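Local coordinates for protein putative cell surface hydrolase (Lactobacillus plantarum, PDB 3LP5) that is a putative cell-surface alpha/beta hydrolase that probably cleaves a substrate not yet identified, at residues N18-L23 with L103-G108; L38-T41 with T47-Y50; F67-D72 with A81-T86; I227-Y230 with T235-D238. All coordinates share one frame; numbering follows the deposited sequence.

Contact 1. Residues N18-L23 with L103-G108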
loop_
_atom_site.group_PDB
_atom_site.type_symbol
_atom_site.label_atom_id
_atom_site.label_comp_id
_atom_site.label_asym_id
_atom_site.label_seq_id
_atom_site.Cartn_x
_atom_site.Cartn_y
_atom_site.Cartn_z
ATOM N N ASN A 18 -4.155 -14.475 0.520
ATOM C CA ASN A 18 -5.453 -14.713 1.154
ATOM C C ASN A 18 -5.915 -13.480 1.969
ATOM O O ASN A 18 -7.094 -13.052 1.837
ATOM C CB ASN A 18 -5.458 -15.999 2.027
ATOM C CG ASN A 18 -5.823 -17.295 1.219
ATOM O OD1 ASN A 18 -5.571 -18.454 1.674
ATOM N ND2 ASN A 18 -6.429 -17.107 0.044
ATOM N N ARG A 19 -5.003 -12.920 2.792
ATOM C CA ARG A 19 -5.306 -11.715 3.546
ATOM C C ARG A 19 -5.724 -10.582 2.608
ATOM O O ARG A 19 -6.791 -9.966 2.786
ATOM C CB ARG A 19 -4.144 -11.257 4.426
ATOM C CG ARG A 19 -4.594 -10.142 5.344
ATOM C CD ARG A 19 -3.461 -9.328 5.968
ATOM N NE ARG A 19 -2.611 -10.100 6.877
ATOM C CZ ARG A 19 -2.830 -10.217 8.176
ATOM N NH1 ARG A 19 -3.883 -9.643 8.765
ATOM N NH2 ARG A 19 -2.009 -10.926 8.901
ATOM N N PHE A 20 -4.892 -10.294 1.610
ATOM C CA PHE A 20 -5.249 -9.256 0.609
ATOM C C PHE A 20 -6.662 -9.424 0.025
ATOM O O PHE A 20 -7.460 -8.471 0.051
ATOM C CB PHE A 20 -4.202 -9.181 -0.488
ATOM C CG PHE A 20 -4.353 -8.001 -1.424
ATOM C CD1 PHE A 20 -3.911 -6.727 -1.042
ATOM C CD2 PHE A 20 -4.916 -8.179 -2.680
ATOM C CE1 PHE A 20 -4.000 -5.646 -1.909
ATOM C CE2 PHE A 20 -5.050 -7.123 -3.597
ATOM C CZ PHE A 20 -4.582 -5.823 -3.216
ATOM N N ASP A 21 -6.976 -10.613 -0.489
ATOM C CA ASP A 21 -8.265 -10.880 -1.119
ATOM C C ASP A 21 -9.408 -10.704 -0.103
ATOM O O ASP A 21 -10.448 -10.152 -0.423
ATOM C CB ASP A 21 -8.302 -12.306 -1.675
ATOM C CG ASP A 21 -7.401 -12.477 -2.952
ATOM O OD1 ASP A 21 -6.669 -11.521 -3.340
ATOM O OD2 ASP A 21 -7.444 -13.570 -3.571
ATOM N N SER A 22 -9.188 -11.170 1.113
ATOM C CA SER A 22 -10.153 -10.987 2.166
ATOM C C SER A 22 -10.395 -9.523 2.472
ATOM O O SER A 22 -11.560 -9.119 2.630
ATOM C CB SER A 22 -9.711 -11.702 3.438
ATOM O OG SER A 22 -9.790 -13.099 3.213
ATOM N N LEU A 23 -9.316 -8.732 2.541
ATOM C CA LEU A 23 -9.444 -7.297 2.749
ATOM C C LEU A 23 -10.305 -6.630 1.702
ATOM O O LEU A 23 -11.143 -5.809 2.056
ATOM C CB LEU A 23 -8.064 -6.575 2.812
ATOM C CG LEU A 23 -7.159 -7.022 3.986
ATOM C CD1 LEU A 23 -5.780 -6.302 3.941
ATOM C CD2 LEU A 23 -7.874 -6.770 5.319
ATOM N N LEU A 103 -2.811 1.958 -1.680
ATOM C CA LEU A 103 -2.719 0.995 -0.619
ATOM C C LEU A 103 -1.657 -0.023 -1.024
ATOM O O LEU A 103 -1.740 -0.605 -2.116
ATOM C CB LEU A 103 -4.045 0.262 -0.392
ATOM C CG LEU A 103 -4.048 -0.818 0.695
ATOM C CD1 LEU A 103 -3.954 -0.284 2.091
ATOM C CD2 LEU A 103 -5.294 -1.728 0.673
ATOM N N GLY A 104 -0.694 -0.276 -0.142
ATOM C CA GLY A 104 0.349 -1.302 -0.367
ATOM C C GLY A 104 0.330 -2.331 0.747
ATOM O O GLY A 104 0.543 -2.010 1.940
ATOM N N HIS A 105 0.074 -3.589 0.395
ATOM C CA HIS A 105 0.075 -4.619 1.411
ATOM C C HIS A 105 1.392 -5.359 1.369
ATOM O O HIS A 105 1.847 -5.779 0.308
ATOM C CB HIS A 105 -1.104 -5.598 1.219
ATOM C CG HIS A 105 -1.139 -6.682 2.247
ATOM N ND1 HIS A 105 -1.393 -7.996 1.936
ATOM C CD2 HIS A 105 -0.924 -6.649 3.591
ATOM C CE1 HIS A 105 -1.336 -8.734 3.034
ATOM N NE2 HIS A 105 -1.052 -7.940 4.057
ATOM N N SER A 106 2.024 -5.498 2.530
ATOM C CA SER A 106 3.244 -6.310 2.620
ATOM C C SER A 106 4.281 -5.706 1.649
ATOM O O SER A 106 4.474 -4.510 1.681
ATOM C CB SER A 106 2.896 -7.792 2.336
ATOM O OG SER A 106 4.066 -8.609 2.230
ATOM N N ASN A 107 4.916 -6.483 0.771
ATOM C CA ASN A 107 5.866 -5.897 -0.202
ATOM C C ASN A 107 5.232 -4.829 -1.079
ATOM O O ASN A 107 5.909 -3.957 -1.630
ATOM C CB ASN A 107 6.401 -6.985 -1.110
ATOM C CG ASN A 107 7.372 -7.933 -0.405
ATOM O OD1 ASN A 107 7.819 -7.684 0.682
ATOM N ND2 ASN A 107 7.660 -9.048 -1.046
ATOM N N GLY A 108 3.925 -4.865 -1.230
ATOM C CA GLY A 108 3.247 -3.808 -2.008
ATOM C C GLY A 108 3.587 -2.408 -1.494
ATOM O O GLY A 108 3.676 -1.433 -2.276
#
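H105 reaches from the end of strand 99-105 to helix 17-30 and is met there by two consecutive residues, R19 and F20. The tight side belongs to R19: its CD comes to 3.4 Å from H105 NE2 and its CB to 4.0 Å from H105 CE1, and the two side chains cross at about a right angle. With its chain bent at chi3 (-65°), R19 turns its guanidinium past the ring, the two planes 67° apart. Its NH2 bonds to the carbonyl of T212, while NE, buried in the contact, finds no partner in the model. Nearer the backbone of the histidine, F20 runs antiparallel to it, its CD1 3.8 Å from H105 CB and its CB 3.9 Å from H105 ND1.

Just beyond H105 the chain makes the sharp strand-to-helix turn of a GxSxG sequence, G104 to G108, which fits the nucleophile elbow of alpha/beta hydrolases. S106 sits at its apex with positive phi (59°), and its CB lies 4.1 Å above the H105 ring plane, over the ring centre.

Away from the histidine's tight side the contact is loose. L23 CD1 stays 4.9 Å from H105 CD2, and L103 CD2 as far from F20 CE1. On the outer side of the helix N18 and D21 are solvent-exposed, D21 placing OD1 in the plane of the F20 ring, at its edge.

Contact 2. Residues L38-T41 with T47-Y50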
loop_
_atom_site.group_PDB
_atom_site.type_symbol
_atom_site.label_atom_id
_atom_site.label_comp_id
_atom_site.label_asym_id
_atom_site.label_seq_id
_atom_site.Cartn_x
_atom_site.Cartn_y
_atom_site.Cartn_z
ATOM N N LEU A 38 -11.368 -2.999 -10.816
ATOM C CA LEU A 38 -10.597 -3.371 -11.995
ATOM C C LEU A 38 -9.271 -4.020 -11.554
ATOM O O LEU A 38 -8.633 -3.503 -10.624
ATOM C CB LEU A 38 -10.253 -2.096 -12.741
ATOM C CG LEU A 38 -9.355 -2.233 -13.935
ATOM C CD1 LEU A 38 -10.032 -2.944 -15.112
ATOM C CD2 LEU A 38 -8.821 -0.847 -14.337
ATOM N N LYS A 39 -8.874 -5.153 -12.146
ATOM C CA LYS A 39 -7.630 -5.852 -11.734
ATOM C C LYS A 39 -6.699 -5.948 -12.893
ATOM O O LYS A 39 -7.118 -6.435 -13.960
ATOM C CB LYS A 39 -7.871 -7.294 -11.256
ATOM C CG LYS A 39 -8.620 -7.411 -9.967
ATOM C CD LYS A 39 -8.106 -8.596 -9.108
ATOM C CE LYS A 39 -8.936 -8.762 -7.775
ATOM N NZ LYS A 39 -10.370 -9.170 -8.022
ATOM N N LEU A 40 -5.450 -5.512 -12.684
ATOM C CA LEU A 40 -4.386 -5.633 -13.678
ATOM C C LEU A 40 -3.365 -6.588 -13.107
ATOM O O LEU A 40 -2.998 -6.499 -11.900
ATOM C CB LEU A 40 -3.695 -4.296 -13.944
ATOM C CG LEU A 40 -4.297 -3.249 -14.867
ATOM C CD1 LEU A 40 -5.733 -2.767 -14.385
ATOM C CD2 LEU A 40 -3.284 -2.023 -15.023
ATOM N N THR A 41 -2.910 -7.506 -13.960
ATOM C CA THR A 41 -1.795 -8.356 -13.623
ATOM C C THR A 41 -0.700 -8.106 -14.640
ATOM O O THR A 41 -0.881 -8.372 -15.859
ATOM C CB THR A 41 -2.186 -9.842 -13.698
ATOM O OG1 THR A 41 -3.262 -10.035 -12.798
ATOM C CG2 THR A 41 -1.028 -10.730 -13.164
ATOM N N THR A 47 3.777 -6.860 -20.401
ATOM C CA THR A 47 2.427 -6.731 -20.892
ATOM C C THR A 47 1.443 -6.931 -19.719
ATOM O O THR A 47 1.843 -7.372 -18.605
ATOM C CB THR A 47 2.185 -7.755 -21.992
ATOM O OG1 THR A 47 2.315 -9.066 -21.423
ATOM C CG2 THR A 47 3.259 -7.530 -23.159
ATOM N N ILE A 48 0.185 -6.556 -19.942
ATOM C CA ILE A 48 -0.793 -6.461 -18.859
ATOM C C ILE A 48 -2.001 -7.287 -19.191
ATOM O O ILE A 48 -2.561 -7.195 -20.324
ATOM C CB ILE A 48 -1.206 -5.009 -18.606
ATOM C CG1 ILE A 48 0.038 -4.140 -18.298
ATOM C CG2 ILE A 48 -2.265 -4.915 -17.510
ATOM C CD1 ILE A 48 -0.320 -2.666 -18.074
ATOM N N LYS A 49 -2.413 -8.114 -18.254
ATOM C CA LYS A 49 -3.741 -8.748 -18.344
ATOM C C LYS A 49 -4.762 -7.995 -17.495
ATOM O O LYS A 49 -4.414 -7.547 -16.411
ATOM C CB LYS A 49 -3.633 -10.196 -17.886
ATOM C CG LYS A 49 -2.887 -11.018 -18.948
ATOM C CD LYS A 49 -2.905 -12.494 -18.647
ATOM C CE LYS A 49 -2.572 -13.266 -19.923
ATOM N NZ LYS A 49 -3.545 -14.436 -20.057
ATOM N N TYR A 50 -6.013 -7.897 -17.959
ATOM C CA TYR A 50 -7.071 -7.108 -17.253
ATOM C C TYR A 50 -8.270 -7.932 -16.890
ATOM O O TYR A 50 -8.672 -8.808 -17.641
ATOM C CB TYR A 50 -7.586 -6.016 -18.145
ATOM C CG TYR A 50 -6.554 -4.989 -18.535
ATOM C CD1 TYR A 50 -6.473 -3.802 -17.879
ATOM C CD2 TYR A 50 -5.702 -5.207 -19.583
ATOM C CE1 TYR A 50 -5.566 -2.826 -18.258
ATOM C CE2 TYR A 50 -4.764 -4.225 -19.971
ATOM C CZ TYR A 50 -4.721 -3.045 -19.290
ATOM O OH TYR A 50 -3.799 -2.068 -19.629
HETATM O O HOH W 1 -5.706 -9.172 -13.987
#
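The Y50 ring lies beside L40 of the neighbouring strand, the two side chains pointing the same way: L40 CG comes to 3.6 Å from Y50 CE1, and CD1 of the leucine sits 3.7 Å from Y50 CD1. One face of the ring is covered from within its own strand by I48 CG2, 3.5 Å above the plane and shifted toward the rim. That methyl also touches L40 CG at 3.7 Å, so one methyl packs on both the leucine and the ring face; its place follows from chi1 of I48 (-57°), which sets CG2 opposite the backbone N.

Two strands of an antiparallel beta hairpin carry these groups. L40 and Y50 form a non-hydrogen-bonded pair, with T41 and K49 as the hydrogen-bonded pair next to it. T41 N donates to K49 O at 2.9 Å, almost straight at 169°, and K49 N returns a bond of equal length to T41 O. On the face that bears T41 and K49, a water at 2.9 Å from T41 OG1 donates to K49 O at 3.2 Å. K49 O is thus held by an amide and a water, with the CA-H of L40 close by as well.

Strand 48-52 is the outermost strand of the sheet in this chain, antiparallel to 37-42, which in turn bonds to strand 62-67. Helix 74-92 covers the L40 and Y50 face: A87 meets L40, and A90 touches both I48 and Y50.

Contact 3. Residues F67-D72 with A81-T86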
loop_
_atom_site.group_PDB
_atom_site.type_symbol
_atom_site.label_atom_id
_atom_site.label_comp_id
_atom_site.label_asym_id
_atom_site.label_seq_id
_atom_site.Cartn_x
_atom_site.Cartn_y
_atom_site.Cartn_z
ATOM N N PHE A 67 1.336 -8.632 -9.913
ATOM C CA PHE A 67 2.400 -9.064 -10.844
ATOM C C PHE A 67 2.445 -10.567 -10.953
ATOM O O PHE A 67 2.371 -11.236 -9.914
ATOM C CB PHE A 67 3.749 -8.526 -10.329
ATOM C CG PHE A 67 3.688 -7.088 -9.893
ATOM C CD1 PHE A 67 3.624 -6.069 -10.834
ATOM C CD2 PHE A 67 3.610 -6.767 -8.516
ATOM C CE1 PHE A 67 3.529 -4.723 -10.436
ATOM C CE2 PHE A 67 3.506 -5.467 -8.112
ATOM C CZ PHE A 67 3.436 -4.418 -9.079
ATOM N N ALA A 68 2.655 -11.094 -12.176
ATOM C CA ALA A 68 2.884 -12.527 -12.378
ATOM C C ALA A 68 4.080 -12.886 -11.516
ATOM O O ALA A 68 4.039 -13.902 -10.798
ATOM C CB ALA A 68 3.184 -12.883 -13.864
ATOM N N ASN A 69 5.129 -12.054 -11.540
ATOM C CA ASN A 69 6.270 -12.317 -10.625
ATOM C C ASN A 69 6.066 -11.468 -9.394
ATOM O O ASN A 69 6.455 -10.253 -9.373
ATOM C CB ASN A 69 7.653 -12.006 -11.246
ATOM C CG ASN A 69 8.799 -12.019 -10.191
ATOM O OD1 ASN A 69 8.570 -12.271 -8.986
ATOM N ND2 ASN A 69 10.037 -11.706 -10.634
ATOM N N ASN A 70 5.433 -12.074 -8.378
ATOM C CA ASN A 70 5.162 -11.354 -7.113
ATOM C C ASN A 70 6.052 -11.796 -5.963
ATOM O O ASN A 70 5.691 -11.619 -4.796
ATOM C CB ASN A 70 3.671 -11.464 -6.693
ATOM C CG ASN A 70 3.241 -12.925 -6.460
ATOM O OD1 ASN A 70 3.977 -13.832 -6.756
ATOM N ND2 ASN A 70 2.063 -13.125 -5.952
ATOM N N ARG A 71 7.221 -12.328 -6.277
ATOM C CA ARG A 71 8.127 -12.898 -5.262
ATOM C C ARG A 71 8.939 -11.903 -4.453
ATOM O O ARG A 71 9.059 -10.728 -4.815
ATOM C CB ARG A 71 9.117 -13.863 -5.947
ATOM C CG ARG A 71 8.444 -15.096 -6.395
ATOM C CD ARG A 71 9.464 -16.034 -6.889
ATOM N NE ARG A 71 9.466 -15.905 -8.321
ATOM C CZ ARG A 71 10.367 -15.290 -9.043
ATOM N NH1 ARG A 71 11.446 -14.747 -8.452
ATOM N NH2 ARG A 71 10.195 -15.264 -10.378
ATOM N N ASP A 72 9.549 -12.397 -3.371
ATOM C CA ASP A 72 10.125 -11.509 -2.371
ATOM C C ASP A 72 11.470 -11.074 -2.859
ATOM O O ASP A 72 11.971 -11.639 -3.809
ATOM C CB ASP A 72 10.304 -12.236 -1.032
ATOM C CG ASP A 72 9.033 -12.231 -0.173
ATOM O OD1 ASP A 72 8.988 -13.040 0.804
ATOM O OD2 ASP A 72 8.060 -11.467 -0.474
ATOM N N ALA A 81 8.535 -2.431 -9.174
ATOM C CA ALA A 81 8.371 -0.964 -9.225
ATOM C C ALA A 81 8.330 -0.443 -10.645
ATOM O O ALA A 81 7.550 0.422 -10.921
ATOM C CB ALA A 81 9.440 -0.263 -8.406
ATOM N N VAL A 82 9.103 -1.053 -11.554
ATOM C CA VAL A 82 9.010 -0.762 -12.975
ATOM C C VAL A 82 7.723 -1.245 -13.551
ATOM O O VAL A 82 7.100 -0.527 -14.308
ATOM C CB VAL A 82 10.146 -1.396 -13.720
ATOM C CG1 VAL A 82 9.997 -1.177 -15.238
ATOM C CG2 VAL A 82 11.517 -0.843 -13.178
ATOM N N TRP A 83 7.315 -2.483 -13.255
ATOM C CA TRP A 83 6.006 -2.944 -13.692
ATOM C C TRP A 83 4.839 -2.071 -13.181
ATOM O O TRP A 83 3.837 -1.822 -13.904
ATOM C CB TRP A 83 5.804 -4.428 -13.269
ATOM C CG TRP A 83 6.745 -5.389 -14.025
ATOM C CD1 TRP A 83 7.134 -5.299 -15.315
ATOM C CD2 TRP A 83 7.326 -6.606 -13.503
ATOM N NE1 TRP A 83 8.008 -6.360 -15.634
ATOM C CE2 TRP A 83 8.120 -7.178 -14.535
ATOM C CE3 TRP A 83 7.234 -7.283 -12.259
ATOM C CZ2 TRP A 83 8.863 -8.369 -14.337
ATOM C CZ3 TRP A 83 8.002 -8.448 -12.057
ATOM C CH2 TRP A 83 8.766 -9.001 -13.093
ATOM N N LEU A 84 4.933 -1.614 -11.931
ATOM C CA LEU A 84 3.891 -0.711 -11.377
ATOM C C LEU A 84 3.790 0.568 -12.196
ATOM O O LEU A 84 2.693 1.069 -12.524
ATOM C CB LEU A 84 4.215 -0.331 -9.915
ATOM C CG LEU A 84 3.186 0.640 -9.229
ATOM C CD1 LEU A 84 1.702 0.221 -9.428
ATOM C CD2 LEU A 84 3.452 0.723 -7.732
ATOM N N ASN A 85 4.944 1.130 -12.521
ATOM C CA ASN A 85 5.005 2.315 -13.368
ATOM C C ASN A 85 4.452 1.985 -14.766
ATOM O O ASN A 85 3.687 2.792 -15.350
ATOM C CB ASN A 85 6.467 2.732 -13.462
ATOM C CG ASN A 85 6.654 4.106 -14.080
ATOM O OD1 ASN A 85 5.730 4.933 -14.139
ATOM N ND2 ASN A 85 7.845 4.339 -14.575
ATOM N N THR A 86 4.776 0.788 -15.292
ATOM C CA THR A 86 4.160 0.389 -16.562
ATOM C C THR A 86 2.636 0.366 -16.472
ATOM O O THR A 86 1.983 0.809 -17.356
ATOM C CB THR A 86 4.675 -1.013 -17.011
ATOM O OG1 THR A 86 6.091 -0.920 -17.121
ATOM C CG2 THR A 86 4.091 -1.448 -18.384
#
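Apolar packing between F67 and W83 makes up much of this contact. F67 CE1 lies 3.6 Å from W83 CB, the two side chains crossing at a slant, and the far end of the phenyl ring continues to L84, with F67 CZ 4.2 Å from L84 CB. With CG anti to its carbonyl carbon (chi1 -67°), W83 brings the six-membered end of the indole to N69.

N69 meets that end with its CB 3.7 Å from W83 CZ3, and its ND2 lies in the ring plane, at the edge, 3.9 Å from W83 CH2. A bound sodium ion is about 4 Å from the W83 side chain. F67 closes strand 62-67 and W83 sits on helix 74-92, so the contact folds the helix back against the first limb of a beta-alpha-beta crossover leading to strand 99-105.

Hydrogen bonds shape the loop. N69 OD1 accepts from R71 N at 3.0 Å, forming an Asx turn, and the same oxygen lies over the centre of the R71 guanidinium. Q80, from the same helix as W83, donates through NE2 to the backbone oxygens of N69 and R71.

Contact 4. Residues I227-Y230 with T235-D238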
loop_
_atom_site.group_PDB
_atom_site.type_symbol
_atom_site.label_atom_id
_atom_site.label_comp_id
_atom_site.label_asym_id
_atom_site.label_seq_id
_atom_site.Cartn_x
_atom_site.Cartn_y
_atom_site.Cartn_z
ATOM N N ILE A 227 -8.713 1.400 6.975
ATOM C CA ILE A 227 -8.616 1.799 5.584
ATOM C C ILE A 227 -9.762 2.760 5.333
ATOM O O ILE A 227 -9.549 3.881 4.808
ATOM C CB ILE A 227 -8.697 0.619 4.583
ATOM C CG1 ILE A 227 -7.437 -0.240 4.607
ATOM C CG2 ILE A 227 -9.052 1.109 3.176
ATOM C CD1 ILE A 227 -7.637 -1.622 3.923
ATOM N N ARG A 228 -10.947 2.366 5.762
ATOM C CA ARG A 228 -12.127 3.284 5.641
ATOM C C ARG A 228 -11.949 4.665 6.327
ATOM O O ARG A 228 -12.184 5.707 5.720
ATOM C CB ARG A 228 -13.373 2.596 6.131
ATOM C CG ARG A 228 -13.823 1.506 5.185
ATOM C CD ARG A 228 -15.046 0.774 5.756
ATOM N NE ARG A 228 -16.165 1.711 5.932
ATOM C CZ ARG A 228 -17.138 1.566 6.818
ATOM N NH1 ARG A 228 -17.180 0.507 7.613
ATOM N NH2 ARG A 228 -18.123 2.458 6.859
ATOM N N GLN A 229 -11.534 4.678 7.589
ATOM C CA GLN A 229 -11.336 5.893 8.333
ATOM C C GLN A 229 -10.195 6.790 7.803
ATOM O O GLN A 229 -10.352 7.993 7.753
ATOM C CB GLN A 229 -11.088 5.567 9.806
ATOM C CG GLN A 229 -10.736 6.789 10.671
ATOM C CD GLN A 229 -11.003 6.543 12.119
ATOM O OE1 GLN A 229 -11.739 5.606 12.478
ATOM N NE2 GLN A 229 -10.430 7.361 12.967
ATOM N N TYR A 230 -9.047 6.217 7.454
ATOM C CA TYR A 230 -7.856 7.044 7.165
ATOM C C TYR A 230 -7.534 7.072 5.683
ATOM O O TYR A 230 -7.144 8.103 5.185
ATOM C CB TYR A 230 -6.620 6.544 7.957
ATOM C CG TYR A 230 -6.747 6.810 9.455
ATOM C CD1 TYR A 230 -6.618 8.115 9.980
ATOM C CD2 TYR A 230 -7.023 5.775 10.342
ATOM C CE1 TYR A 230 -6.768 8.342 11.348
ATOM C CE2 TYR A 230 -7.182 5.995 11.706
ATOM C CZ TYR A 230 -7.034 7.269 12.203
ATOM O OH TYR A 230 -7.168 7.464 13.557
ATOM N N THR A 235 -16.722 9.078 6.888
ATOM C CA THR A 235 -17.176 9.464 8.219
ATOM C C THR A 235 -17.585 8.163 8.975
ATOM O O THR A 235 -18.309 7.349 8.427
ATOM C CB THR A 235 -18.303 10.515 8.119
ATOM O OG1 THR A 235 -19.206 10.068 7.117
ATOM C CG2 THR A 235 -17.763 11.875 7.638
ATOM N N MET A 236 -17.038 7.925 10.182
ATOM C CA MET A 236 -17.200 6.610 10.878
ATOM C C MET A 236 -18.088 6.854 12.110
ATOM O O MET A 236 -18.177 8.005 12.545
ATOM C CB MET A 236 -15.842 6.064 11.346
ATOM C CG MET A 236 -14.762 5.917 10.225
ATOM S SD MET A 236 -15.194 4.772 8.928
ATOM C CE MET A 236 -15.121 3.233 9.854
ATOM N N PRO A 237 -18.691 5.788 12.697
ATOM C CA PRO A 237 -19.424 6.010 13.975
ATOM C C PRO A 237 -18.451 6.500 15.068
ATOM O O PRO A 237 -17.230 6.195 15.033
ATOM C CB PRO A 237 -20.015 4.621 14.305
ATOM C CG PRO A 237 -20.021 3.858 13.001
ATOM C CD PRO A 237 -18.840 4.407 12.200
ATOM N N ASP A 238 -18.947 7.314 15.987
ATOM C CA ASP A 238 -18.054 8.036 16.930
ATOM C C ASP A 238 -17.139 7.119 17.761
ATOM O O ASP A 238 -15.964 7.448 18.002
ATOM C CB ASP A 238 -18.848 8.990 17.869
ATOM C CG ASP A 238 -19.451 10.205 17.135
ATOM O OD1 ASP A 238 -20.624 10.554 17.401
ATOM O OD2 ASP A 238 -18.758 10.824 16.287
#
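M236 folds against the last turns of helix 217-231, mostly by van der Waals packing. M236 CG lies 3.7 Å from Q229 CB, and M236 SD is 4.0 Å from R228 CB and 3.9 Å from Q229 N. The thioether reaches this position because its chain bends twice, at chi2 (-62°) and chi3 (-68°), which folds SD and CE back over R228. Q229 crosses it at a slant, its OE1 3.8 Å from M236 CG.

A second kind of contact is methyl over guanidinium. M236 CE sits 4.0 Å above the plane of the R228 guanidinium, over its centre and about as far from R228 CZ. R228 bends at chi3 (61°) on its way to that place.

Polar ends are engaged outside the pair. R228 NH2 makes a salt bridge with E234, in the link between the segments, and Q229 OE1 accepts from N244 ND2 of helix 238-245. R228 also packs on T31, which belongs to a sodium site. A short loop joins helices 217-231 and 238-245: the first has a wider pi-type turn at 227-230, near its C-terminal end, and P237 takes the N-cap position of the second.

No hydrogen bond crosses between the segments, so the methionine contributes shape and apolar surface. Its methyl takes a face of the guanidinium while NH2 keeps its salt bridge to E234.

From the N terminus, helix 17-30 opens the long loop that contact 1 closes some 80 residues later at strand 99-105. Contacts 2 and 3 nest inside it, one after the other: contact 2 closes the hairpin at the sheet's edge, contact 3 the turn from strand 62-67 into helix 74-92. They touch through T41 CG2 against A68 N and I48 CD1 against T86 O. Contact 3 also reaches contact 1, where D72 meets N107. Contact 4 follows in series near the C terminus, joining helices 217-231 and 238-245; its I227 packs on L103 of contact 1. Contacts 3 and 4 lie on opposite sides of the chain's centre, about 31 Å apart between centres.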